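PDB 1F7C: Rho GTPase-activating protein 26 from Gallus gallus, which acts through this RhoGAP (BH) domain as a GTPase-activating protein for RhoA and Cdc42, speeding their hydrolysis of GTP. Local coordinates for residues M156-L159 and A160-D164. Numbering follows the deposited sequence.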
ATOM      1  N   MET A 156       2.092   0.477   5.010  1.00 24.48           N
ATOM      2  CA  MET A 156       3.020   1.604   5.075  1.00 27.11           C
ATOM      3  C   MET A 156       4.295   1.290   5.884  1.00 28.94           C
ATOM      4  O   MET A 156       5.388   1.754   5.556  1.00 25.24           O
ATOM      5  CB  MET A 156       2.321   2.843   5.654  1.00 27.15           C
ATOM      6  CG  MET A 156       1.192   3.415   4.794  1.00 26.09           C
ATOM      7  SD  MET A 156       1.680   3.766   3.088  1.00 29.02           S
ATOM      8  CE  MET A 156       0.963   2.377   2.266  1.00 26.14           C
ATOM      9  N   ASN A 157       4.149   0.503   6.942  1.00 30.47           N
ATOM     10  CA  ASN A 157       5.288   0.122   7.764  1.00 28.66           C
ATOM     11  C   ASN A 157       6.247  -0.671   6.876  1.00 28.53           C
ATOM     12  O   ASN A 157       7.457  -0.434   6.881  1.00 25.14           O
ATOM     13  CB  ASN A 157       4.810  -0.748   8.927  1.00 30.90           C
ATOM     14  CG  ASN A 157       5.946  -1.258   9.785  1.00 32.65           C
ATOM     15  OD1 ASN A 157       6.474  -0.541  10.633  1.00 34.03           O
ATOM     16  ND2 ASN A 157       6.334  -2.507   9.564  1.00 34.90           N
ATOM     17  N   HIS A 158       5.678  -1.596   6.100  1.00 23.95           N
ATOM     18  CA  HIS A 158       6.430  -2.456   5.191  1.00 23.04           C
ATOM     19  C   HIS A 158       7.093  -1.693   4.047  1.00 23.51           C
ATOM     20  O   HIS A 158       8.250  -1.964   3.696  1.00 24.51           O
ATOM     21  CB  HIS A 158       5.514  -3.553   4.616  1.00 23.05           C
ATOM     22  CG  HIS A 158       6.097  -4.275   3.438  1.00 23.84           C
ATOM     23  ND1 HIS A 158       7.118  -5.195   3.553  1.00 23.93           N
ATOM     24  CD2 HIS A 158       5.824  -4.182   2.114  1.00 25.08           C
ATOM     25  CE1 HIS A 158       7.447  -5.638   2.353  1.00 25.51           C
ATOM     26  NE2 HIS A 158       6.677  -5.040   1.462  1.00 26.78           N
ATOM     27  N   LEU A 159       6.369  -0.748   3.456  1.00 23.89           N
ATOM     28  CA  LEU A 159       6.921   0.036   2.352  1.00 24.94           C
ATOM     29  C   LEU A 159       8.074   0.929   2.821  1.00 26.00           C
ATOM     30  O   LEU A 159       9.007   1.172   2.065  1.00 27.29           O
ATOM     31  CB  LEU A 159       5.831   0.882   1.678  1.00 23.40           C
ATOM     32  CG  LEU A 159       4.725   0.105   0.942  1.00 22.25           C
ATOM     33  CD1 LEU A 159       3.836   1.081   0.210  1.00 24.28           C
ATOM     34  CD2 LEU A 159       5.325  -0.874  -0.048  1.00 23.20           C
ATOM     35  N   ALA A 160       8.015   1.404   4.064  1.00 24.89           N
ATOM     36  CA  ALA A 160       9.077   2.253   4.612  1.00 25.92           C
ATOM     37  C   ALA A 160      10.393   1.467   4.678  1.00 26.11           C
ATOM     38  O   ALA A 160      11.471   2.025   4.482  1.00 25.78           O
ATOM     39  CB  ALA A 160       8.703   2.747   6.011  1.00 21.88           C
ATOM     40  N   LYS A 161      10.283   0.172   4.960  1.00 26.69           N
ATOM     41  CA  LYS A 161      11.427  -0.716   5.042  1.00 27.65           C
ATOM     42  C   LYS A 161      11.945  -0.977   3.642  1.00 28.18           C
ATOM     43  O   LYS A 161      13.154  -1.049   3.425  1.00 28.81           O
ATOM     44  CB  LYS A 161      11.032  -2.048   5.678  1.00 30.81           C
ATOM     45  CG  LYS A 161      10.757  -1.998   7.159  1.00 31.65           C
ATOM     46  CD  LYS A 161      10.468  -3.400   7.646  1.00 35.73           C
ATOM     47  CE  LYS A 161      10.066  -3.428   9.092  1.00 37.47           C
ATOM     48  NZ  LYS A 161       9.911  -4.850   9.515  1.00 43.08           N
ATOM     49  N   VAL A 162      11.023  -1.143   2.697  1.00 27.61           N
ATOM     50  CA  VAL A 162      11.396  -1.378   1.311  1.00 24.84           C
ATOM     51  C   VAL A 162      12.173  -0.165   0.821  1.00 26.84           C
ATOM     52  O   VAL A 162      13.244  -0.308   0.218  1.00 23.76           O
ATOM     53  CB  VAL A 162      10.160  -1.551   0.395  1.00 26.25           C
ATOM     54  CG1 VAL A 162      10.579  -1.456  -1.064  1.00 23.96           C
ATOM     55  CG2 VAL A 162       9.490  -2.889   0.656  1.00 25.22           C
ATOM     56  N   ALA A 163      11.638   1.027   1.102  1.00 25.10           N
ATOM     57  CA  ALA A 163      12.260   2.275   0.660  1.00 26.09           C
ATOM     58  C   ALA A 163      13.608   2.573   1.302  1.00 26.56           C
ATOM     59  O   ALA A 163      14.468   3.199   0.685  1.00 26.06           O
ATOM     60  CB  ALA A 163      11.306   3.463   0.885  1.00 22.89           C
ATOM     61  N   ASP A 164      13.795   2.140   2.543  1.00 25.38           N
ATOM     62  CA  ASP A 164      15.053   2.391   3.215  1.00 26.02           C
ATOM     63  C   ASP A 164      16.194   1.595   2.550  1.00 26.94           C
ATOM     64  O   ASP A 164      17.357   1.909   2.740  1.00 28.69           O
ATOM     65  CB  ASP A 164      14.925   2.039   4.698  1.00 28.72           C
ATOM     66  CG  ASP A 164      16.158   2.416   5.500  1.00 28.38           C
ATOM     67  OD1 ASP A 164      16.837   1.505   6.006  1.00 30.23           O
ATOM     68  OD2 ASP A 164      16.448   3.620   5.629  1.00 34.51           O
TER
HETATM   69  O   HOH W   1       6.830  -4.819   8.082  1.00 28.73           O
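Val162 lays its CG2 methyl over one face of the His158 imidazole, a CH-pi contact between side chains four residues apart on a helix. The methyl sits 4.0 Å from the ring centroid, 27° off the ring normal. It is displaced toward the NE2 side, with Val162 CG2 3.6 Å from His158 NE2. The His158 torsion places CG anti to the backbone N (chi1 166°), which swings the ring alongside the following turn. Both ring nitrogens bond beyond this turn, ND1 to the Glu49 carboxylate and NE2 to the Tyr59 hydroxyl; these two bonds fix the ring's rotation while the valine methyl covers a face.

The backbone supplies an i to i+4 ladder. Ala163 N reaches Leu159 O at 2.8 Å, and Ala160 N and Val162 N bond to the carbonyls of Met156 and His158. One rung is slack: the Lys161 N-H is split between Asn157 O, four residues back with Lys161 N 3.5 Å away, and His158 O, three back, both bonds weak.

On the polar flank, Lys161 runs out extended, bringing its CE to 3.9 Å from Asn157 ND2. A water accepts weak hydrogen bonds from Asn157 ND2 and Lys161 NZ, bridging them loosely; the ammonium also has a long, weak ion pair with Glu49.

These turns belong to helix 146-164 of the all-helical RhoGAP domain. The Val162 side chain lies about 9 Å from that of Arg60, the predicted arginine finger. His158 packs on Ile45 and Val48 of helix 35-51; Met156 and Leu159 face helices 173-184 and 198-210, and Ala160 touches His212 of helix 212-217.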